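Local coordinates for citrinin polyketide synthase (Monascus purpureus, PDB 5MPT), which builds the polyketide precursor of the mycotoxin citrinin from malonyl units, presumably on an acetyl starter, the present chain being its C-methyltransferase domain with S-adenosylhomocysteine bound, at residues Leu33-Tyr41 with Ser180-Gln188; Met45-Ile56 with Gln319-Phe327. All blocks are in the same frame, centred on the assembly; numbering follows the deposited sequence.

Contact 1 of 2, residues Leu33-Tyr41 with Ser180-Gln188; sequences LNGQLGTYY and SPINAVWIQ. With EDO (1,2-ethanediol), chain C.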
# COMPACT_ATOMS: atom_id res chain seq x y z
N LEU A 33 -14.96 -11.06 0.74
CA LEU A 33 -15.24 -12.49 0.79
C LEU A 33 -14.83 -13.20 -0.50
O LEU A 33 -14.17 -14.24 -0.46
CB LEU A 33 -16.73 -12.71 1.08
CG LEU A 33 -17.16 -14.17 1.29
CD1 LEU A 33 -16.61 -14.82 2.53
CD2 LEU A 33 -18.71 -14.18 1.28
N ASN A 34 -15.25 -12.66 -1.64
CA ASN A 34 -14.95 -13.31 -2.92
C ASN A 34 -13.46 -13.43 -3.15
O ASN A 34 -12.97 -14.43 -3.67
CB ASN A 34 -15.61 -12.53 -4.05
CG ASN A 34 -14.96 -12.79 -5.39
OD1 ASN A 34 -13.99 -12.12 -5.77
ND2 ASN A 34 -15.48 -13.78 -6.12
N GLY A 35 -12.73 -12.40 -2.78
CA GLY A 35 -11.30 -12.37 -2.99
C GLY A 35 -10.49 -13.12 -1.98
O GLY A 35 -9.27 -13.01 -2.03
N GLN A 36 -11.14 -13.88 -1.10
CA GLN A 36 -10.48 -14.76 -0.15
C GLN A 36 -9.70 -14.00 0.93
O GLN A 36 -8.73 -14.52 1.49
CB GLN A 36 -9.56 -15.75 -0.88
CG GLN A 36 -10.30 -16.61 -1.91
CD GLN A 36 -11.54 -17.28 -1.33
OE1 GLN A 36 -11.43 -18.10 -0.43
NE2 GLN A 36 -12.73 -16.92 -1.83
N LEU A 37 -10.19 -12.81 1.28
CA LEU A 37 -9.70 -12.01 2.39
C LEU A 37 -10.60 -12.08 3.62
O LEU A 37 -10.31 -11.43 4.63
CB LEU A 37 -9.56 -10.54 1.92
CG LEU A 37 -8.54 -9.68 2.70
CD1 LEU A 37 -7.13 -10.19 2.50
CD2 LEU A 37 -8.73 -8.22 2.25
N GLY A 38 -11.68 -12.87 3.60
CA GLY A 38 -12.60 -12.79 4.71
C GLY A 38 -12.17 -13.46 6.00
O GLY A 38 -12.86 -13.30 7.01
N THR A 39 -11.02 -14.11 6.05
CA THR A 39 -10.46 -14.56 7.32
C THR A 39 -9.16 -13.87 7.63
O THR A 39 -8.47 -14.28 8.57
CB THR A 39 -10.22 -16.06 7.32
OG1 THR A 39 -9.33 -16.40 6.25
CG2 THR A 39 -11.53 -16.81 7.15
N TYR A 40 -8.81 -12.83 6.88
CA TYR A 40 -7.44 -12.31 6.97
C TYR A 40 -7.16 -11.66 8.32
O TYR A 40 -6.12 -11.93 8.94
CB TYR A 40 -7.19 -11.33 5.83
CG TYR A 40 -5.72 -11.02 5.55
CD1 TYR A 40 -4.95 -11.88 4.77
CD2 TYR A 40 -5.11 -9.85 6.01
CE1 TYR A 40 -3.62 -11.63 4.51
CE2 TYR A 40 -3.77 -9.58 5.72
CZ TYR A 40 -3.05 -10.45 4.95
OH TYR A 40 -1.76 -10.19 4.65
N TYR A 41 -8.05 -10.78 8.78
CA TYR A 41 -7.77 -10.06 10.03
C TYR A 41 -7.71 -11.02 11.21
O TYR A 41 -6.79 -10.94 12.04
CB TYR A 41 -8.83 -8.99 10.26
CG TYR A 41 -8.60 -8.12 11.48
CD1 TYR A 41 -7.76 -7.02 11.43
CD2 TYR A 41 -9.22 -8.41 12.69
CE1 TYR A 41 -7.54 -6.23 12.55
CE2 TYR A 41 -9.01 -7.62 13.81
CZ TYR A 41 -8.17 -6.54 13.73
OH TYR A 41 -7.96 -5.76 14.85
N SER A 180 -1.69 -11.00 -4.08
CA SER A 180 -2.15 -11.17 -2.71
C SER A 180 -3.52 -10.53 -2.52
O SER A 180 -3.70 -9.34 -2.82
CB SER A 180 -1.17 -10.55 -1.72
OG SER A 180 -0.02 -11.37 -1.60
N PRO A 181 -4.51 -11.29 -2.01
CA PRO A 181 -5.83 -10.72 -1.74
C PRO A 181 -5.81 -9.39 -0.99
O PRO A 181 -6.63 -8.52 -1.28
CB PRO A 181 -6.52 -11.84 -0.94
CG PRO A 181 -5.95 -13.07 -1.51
CD PRO A 181 -4.47 -12.73 -1.70
N ILE A 182 -4.86 -9.18 -0.07
CA ILE A 182 -4.86 -7.96 0.72
C ILE A 182 -4.77 -6.72 -0.18
O ILE A 182 -5.24 -5.64 0.20
CB ILE A 182 -3.70 -7.99 1.74
CG1 ILE A 182 -3.73 -6.79 2.69
CG2 ILE A 182 -2.33 -7.97 1.04
CD1 ILE A 182 -4.93 -6.70 3.55
N ASN A 183 -4.19 -6.87 -1.37
CA ASN A 183 -4.22 -5.82 -2.38
C ASN A 183 -5.22 -6.08 -3.51
O ASN A 183 -5.85 -5.14 -3.99
CB ASN A 183 -2.83 -5.66 -2.99
CG ASN A 183 -1.90 -4.91 -2.07
OD1 ASN A 183 -2.22 -3.83 -1.57
ND2 ASN A 183 -0.76 -5.50 -1.80
N ALA A 184 -5.32 -7.32 -3.98
CA ALA A 184 -6.16 -7.61 -5.15
C ALA A 184 -7.62 -7.30 -4.90
O ALA A 184 -8.33 -6.90 -5.82
CB ALA A 184 -5.99 -9.06 -5.57
N VAL A 185 -8.09 -7.44 -3.66
CA VAL A 185 -9.51 -7.23 -3.37
C VAL A 185 -9.94 -5.85 -3.85
O VAL A 185 -10.94 -5.70 -4.59
CB VAL A 185 -9.76 -7.40 -1.86
CG1 VAL A 185 -10.98 -6.56 -1.40
CG2 VAL A 185 -9.94 -8.86 -1.56
N TRP A 186 -9.21 -4.82 -3.44
CA TRP A 186 -9.62 -3.46 -3.75
C TRP A 186 -9.29 -3.04 -5.17
O TRP A 186 -9.98 -2.19 -5.72
CB TRP A 186 -8.99 -2.49 -2.74
CG TRP A 186 -9.68 -2.60 -1.42
CD1 TRP A 186 -10.86 -2.02 -1.07
CD2 TRP A 186 -9.26 -3.38 -0.31
NE1 TRP A 186 -11.21 -2.39 0.21
CE2 TRP A 186 -10.23 -3.21 0.71
CE3 TRP A 186 -8.14 -4.18 -0.04
CZ2 TRP A 186 -10.13 -3.82 1.93
CZ3 TRP A 186 -8.06 -4.79 1.16
CH2 TRP A 186 -9.04 -4.60 2.15
N ILE A 187 -8.30 -3.68 -5.79
CA ILE A 187 -8.07 -3.49 -7.22
C ILE A 187 -9.23 -4.06 -8.01
O ILE A 187 -9.74 -3.43 -8.94
CB ILE A 187 -6.73 -4.13 -7.64
CG1 ILE A 187 -5.55 -3.46 -6.91
CG2 ILE A 187 -6.55 -4.02 -9.15
CD1 ILE A 187 -4.16 -4.12 -7.16
N GLN A 188 -9.69 -5.25 -7.63
CA GLN A 188 -10.86 -5.82 -8.28
C GLN A 188 -12.07 -4.94 -8.08
O GLN A 188 -12.87 -4.76 -8.99
CB GLN A 188 -11.09 -7.24 -7.74
CG GLN A 188 -12.09 -8.04 -8.49
CD GLN A 188 -11.57 -8.58 -9.81
OE1 GLN A 188 -10.53 -9.26 -9.84
NE2 GLN A 188 -12.27 -8.28 -10.91
C1 EDO C . -9.62 -17.71 2.60
O1 EDO C . -10.24 -17.61 3.88
C2 EDO C . -8.12 -17.90 2.79
O2 EDO C . -7.67 -17.05 3.86

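Contact 2 of 2, residues Met45-Ile56 with Gln319-Phe327; sequences MPRSTELCVAHI and QVPWVDFIF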
# COMPACT_ATOMS: atom_id res chain seq x y z
N MET A 45 -3.54 -12.70 9.82
CA MET A 45 -2.66 -11.67 10.37
C MET A 45 -2.05 -12.04 11.71
O MET A 45 -0.88 -11.69 11.93
CB MET A 45 -3.41 -10.33 10.47
CG MET A 45 -3.48 -9.58 9.17
SD MET A 45 -4.46 -8.03 9.23
CE MET A 45 -3.68 -7.32 10.72
N PRO A 46 -2.74 -12.69 12.65
CA PRO A 46 -2.04 -13.11 13.88
C PRO A 46 -0.88 -14.03 13.58
O PRO A 46 0.13 -13.99 14.29
CB PRO A 46 -3.15 -13.78 14.70
CG PRO A 46 -4.42 -13.08 14.20
CD PRO A 46 -4.19 -12.90 12.74
N ARG A 47 -0.96 -14.79 12.49
CA ARG A 47 0.12 -15.72 12.19
C ARG A 47 1.29 -14.99 11.56
O ARG A 47 2.45 -15.27 11.88
CB ARG A 47 -0.36 -16.85 11.27
CG ARG A 47 -1.43 -17.69 11.92
CD ARG A 47 -1.93 -18.81 11.01
NE ARG A 47 -0.93 -19.85 10.85
CZ ARG A 47 -1.12 -20.97 10.16
NH1 ARG A 47 -2.28 -21.20 9.55
NH2 ARG A 47 -0.13 -21.87 10.10
N SER A 48 1.02 -14.03 10.68
CA SER A 48 2.12 -13.26 10.13
C SER A 48 2.75 -12.37 11.20
O SER A 48 3.97 -12.18 11.20
CB SER A 48 1.65 -12.45 8.92
OG SER A 48 0.62 -11.53 9.23
N THR A 49 1.95 -11.84 12.13
CA THR A 49 2.50 -11.04 13.22
C THR A 49 3.38 -11.91 14.11
O THR A 49 4.47 -11.48 14.54
CB THR A 49 1.37 -10.41 14.04
OG1 THR A 49 0.61 -9.53 13.21
CG2 THR A 49 1.93 -9.61 15.22
N GLU A 50 2.94 -13.13 14.35
CA GLU A 50 3.75 -14.07 15.12
C GLU A 50 5.10 -14.32 14.46
O GLU A 50 6.13 -14.43 15.14
CB GLU A 50 2.98 -15.37 15.30
CG GLU A 50 3.77 -16.48 15.97
CD GLU A 50 2.95 -17.72 16.14
OE1 GLU A 50 2.69 -18.42 15.13
OE2 GLU A 50 2.52 -17.97 17.28
N LEU A 51 5.10 -14.50 13.15
CA LEU A 51 6.35 -14.70 12.42
C LEU A 51 7.25 -13.47 12.52
O LEU A 51 8.46 -13.59 12.71
CB LEU A 51 6.03 -15.05 10.97
CG LEU A 51 7.15 -15.24 9.95
CD1 LEU A 51 8.06 -16.41 10.38
CD2 LEU A 51 6.56 -15.48 8.56
N CYS A 52 6.68 -12.27 12.41
CA CYS A 52 7.50 -11.07 12.58
C CYS A 52 8.14 -11.04 13.96
O CYS A 52 9.35 -10.74 14.10
CB CYS A 52 6.67 -9.81 12.39
SG CYS A 52 5.95 -9.52 10.75
N VAL A 53 7.34 -11.28 14.99
CA VAL A 53 7.85 -11.23 16.35
C VAL A 53 8.96 -12.25 16.52
O VAL A 53 10.00 -11.94 17.11
CB VAL A 53 6.70 -11.46 17.35
CG1 VAL A 53 7.25 -11.69 18.77
CG2 VAL A 53 5.74 -10.26 17.29
N ALA A 54 8.78 -13.46 16.00
CA ALA A 54 9.83 -14.47 16.12
C ALA A 54 11.10 -14.02 15.43
O ALA A 54 12.21 -14.21 15.95
CB ALA A 54 9.36 -15.80 15.52
N HIS A 55 10.97 -13.41 14.26
CA HIS A 55 12.14 -12.87 13.57
C HIS A 55 12.81 -11.78 14.39
O HIS A 55 14.04 -11.68 14.43
CB HIS A 55 11.74 -12.30 12.22
CG HIS A 55 11.58 -13.31 11.13
ND1 HIS A 55 12.59 -14.16 10.74
CD2 HIS A 55 10.53 -13.56 10.31
CE1 HIS A 55 12.17 -14.89 9.72
NE2 HIS A 55 10.92 -14.54 9.44
N ILE A 56 12.02 -10.96 15.07
CA ILE A 56 12.57 -9.90 15.90
C ILE A 56 13.35 -10.48 17.07
O ILE A 56 14.48 -10.07 17.36
CB ILE A 56 11.45 -8.96 16.38
CG1 ILE A 56 10.89 -8.17 15.22
CG2 ILE A 56 11.97 -8.02 17.46
CD1 ILE A 56 9.52 -7.65 15.47
N GLN A 319 -2.68 0.30 10.03
CA GLN A 319 -1.41 -0.40 10.03
C GLN A 319 -1.61 -1.90 10.22
O GLN A 319 -2.55 -2.36 10.88
CB GLN A 319 -0.49 0.14 11.13
CG GLN A 319 0.02 1.55 10.88
CD GLN A 319 0.70 2.14 12.09
OE1 GLN A 319 0.23 3.13 12.65
NE2 GLN A 319 1.81 1.53 12.52
N VAL A 320 -0.72 -2.67 9.58
CA VAL A 320 -0.69 -4.13 9.62
C VAL A 320 0.74 -4.49 10.01
O VAL A 320 1.69 -3.96 9.41
CB VAL A 320 -1.04 -4.73 8.25
CG1 VAL A 320 -0.76 -6.24 8.23
CG2 VAL A 320 -2.51 -4.48 7.95
N PRO A 321 0.97 -5.36 11.01
CA PRO A 321 2.36 -5.52 11.48
C PRO A 321 3.35 -5.96 10.40
O PRO A 321 4.45 -5.39 10.34
CB PRO A 321 2.22 -6.54 12.62
CG PRO A 321 0.88 -6.27 13.16
CD PRO A 321 0.02 -5.95 11.97
N TRP A 322 3.02 -6.95 9.56
CA TRP A 322 4.01 -7.38 8.58
C TRP A 322 4.37 -6.28 7.60
O TRP A 322 5.50 -6.24 7.10
CB TRP A 322 3.58 -8.63 7.81
CG TRP A 322 2.44 -8.48 6.78
CD1 TRP A 322 1.13 -8.80 6.95
CD2 TRP A 322 2.55 -7.96 5.43
NE1 TRP A 322 0.43 -8.52 5.80
CE2 TRP A 322 1.28 -8.01 4.86
CE3 TRP A 322 3.61 -7.47 4.66
CZ2 TRP A 322 1.04 -7.60 3.57
CZ3 TRP A 322 3.37 -7.07 3.40
CH2 TRP A 322 2.09 -7.14 2.85
N VAL A 323 3.43 -5.38 7.30
CA VAL A 323 3.73 -4.26 6.41
C VAL A 323 4.75 -3.32 7.05
O VAL A 323 5.77 -2.97 6.44
CB VAL A 323 2.43 -3.51 6.04
CG1 VAL A 323 2.72 -2.29 5.17
CG2 VAL A 323 1.44 -4.47 5.36
N ASP A 324 4.48 -2.88 8.27
CA ASP A 324 5.47 -2.09 9.00
C ASP A 324 6.80 -2.82 9.12
O ASP A 324 7.87 -2.22 8.99
CB ASP A 324 4.95 -1.72 10.38
CG ASP A 324 4.03 -0.54 10.34
OD1 ASP A 324 4.43 0.45 9.70
OD2 ASP A 324 2.94 -0.59 10.95
N PHE A 325 6.76 -4.11 9.43
CA PHE A 325 7.98 -4.86 9.71
C PHE A 325 8.92 -4.86 8.52
O PHE A 325 10.14 -4.77 8.67
CB PHE A 325 7.61 -6.28 10.10
CG PHE A 325 8.79 -7.16 10.40
CD1 PHE A 325 9.66 -6.86 11.43
CD2 PHE A 325 9.03 -8.31 9.66
CE1 PHE A 325 10.73 -7.69 11.71
CE2 PHE A 325 10.09 -9.15 9.95
CZ PHE A 325 10.96 -8.80 10.95
N ILE A 326 8.36 -4.95 7.31
CA ILE A 326 9.15 -4.98 6.09
C ILE A 326 9.44 -3.59 5.59
O ILE A 326 10.60 -3.23 5.36
CB ILE A 326 8.43 -5.75 4.99
CG1 ILE A 326 8.17 -7.18 5.45
CG2 ILE A 326 9.23 -5.70 3.68
CD1 ILE A 326 7.23 -7.97 4.57
N PHE A 327 8.39 -2.84 5.30
CA PHE A 327 8.58 -1.55 4.67
C PHE A 327 9.19 -0.54 5.61
O PHE A 327 9.84 0.41 5.15
CB PHE A 327 7.24 -1.05 4.13
CG PHE A 327 6.79 -1.80 2.91
CD1 PHE A 327 6.02 -2.94 3.03
CD2 PHE A 327 7.10 -1.33 1.64
CE1 PHE A 327 5.61 -3.65 1.90
CE2 PHE A 327 6.66 -2.02 0.51
CZ PHE A 327 5.93 -3.17 0.64
O HOH W 1 1.09 -9.09 10.34

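Contact 1 of 2, residues Leu33-Tyr41 with Ser180-Gln188
Two rings frame this contact, those of Tyr40 and Trp186. Over one face of the Tyr40 phenol lies Ile182: its CB sits above the hydroxyl end of the ring, while CD1 reaches Tyr40 CE2 at 3.8 Å, the two side chains crossing at about a right angle. His135 meets the same phenol edge-to-face, and Glu138 takes the Tyr40 hydroxyl in a hydrogen bond. The Trp186 indole carries CG1 of its neighbour Val185 over the centre of one face and has the carbonyl oxygen of Ile182 in plane at its edge; Leu37 CD2 comes in obliquely, 3.6 Å from Trp186 CH2.

Leu37 supplies most of the apolar contact from its segment. With CG anti to the backbone N (chi1 -155°), its methyls divide the work: CD2 goes to the indole, and CD1 lies against the first helical turn, 3.6 Å from Ile182 N. Leu37 CB also meets Val185 CG2 at 3.9 Å.

Gly35 brings backbone alone to the helix, its O 3.2 Å from Pro181 CB and its CA 4.0 Å from Val185 CG2. Gln36 bends at chi2 (-51°), and NE2 donates to Asn34 O at 3.1 Å, from above the carbonyl plane. An ethanediol, probably a crystallisation additive, donates from O1 to Thr39 OG1 at 2.8 Å. No hydrogen bond crosses between the segments.

A Schellman motif, with Gln36 at positive phi as its C-prime residue, closes helix 28-34, and the turn after it seats the N-terminal helical region on helix 181-198 of the methyltransferase domain.

Contact 2 of 2, residues Met45-Ile56 with Gln319-Phe327
A helix-helix packing joins helix 40-62, in the family's helix-turn-helix region, to the short helix 321-327, which follows strand 309-316 of the Rossmann-like methyltransferase sheet. The two segments run in roughly the same direction, their axes 9.3 Å apart at closest approach and inclined by 34°.

Cys52 and Phe325 form the middle of the interface. Cys52 CB lies over one face of the phenyl ring, offset toward its rim, in a CH-pi contact 4.1 Å from the Phe325 centroid. The thiol is placed obliquely to the same ring in a sulfur-aromatic contact, and SG also touches Trp322 CA at 3.6 Å. Phe325 has CG anti to the backbone N (chi1 179°), which carries the ring across to helix 40-62. There Ile56 CG1 packs against CE1 of Phe325 at 3.5 Å, with the Ile56 and Phe325 side chains running alongside in opposite senses, and His55 CB approaches Phe325 CZ. Phe149 stacks on Phe325 as well.

At the other end, Met45 bends at chi3 (49°) to set CE 4.0 Å from Val320 CG1, and Thr49 OG1 rests on the Pro321 ring. Next to Thr49, one water bridges the two helices: it is hydrogen-bonded to Ser48 OG, donates to Thr49 OG1 and accepts from the backbone N of Trp322 at 3.0 Å.

Overall arrangement
Contacts 1 and 2 share helix 40-62: contact 1 includes its first two residues, contact 2 the length that follows, and their centres lie about 18 Å apart. Tyr40 couples them directly. Its carbonyl O probably accepts from Met45 N at 2.8 Å, and its OH is probably hydrogen-bonded to Trp322 NE1 at 3.0 Å. Ile182 CG2 adds packing against Trp322 CZ2. Both contacts lie near the methyl-transfer site: the side chains of Ile182 and Trp322 come within about 8 and 7 Å of that of catalytic Tyr177, and about 11 and 10 Å from S-adenosylhomocysteine. Together they join the N-terminal helices to the catalytic domain beside its cofactor pocket.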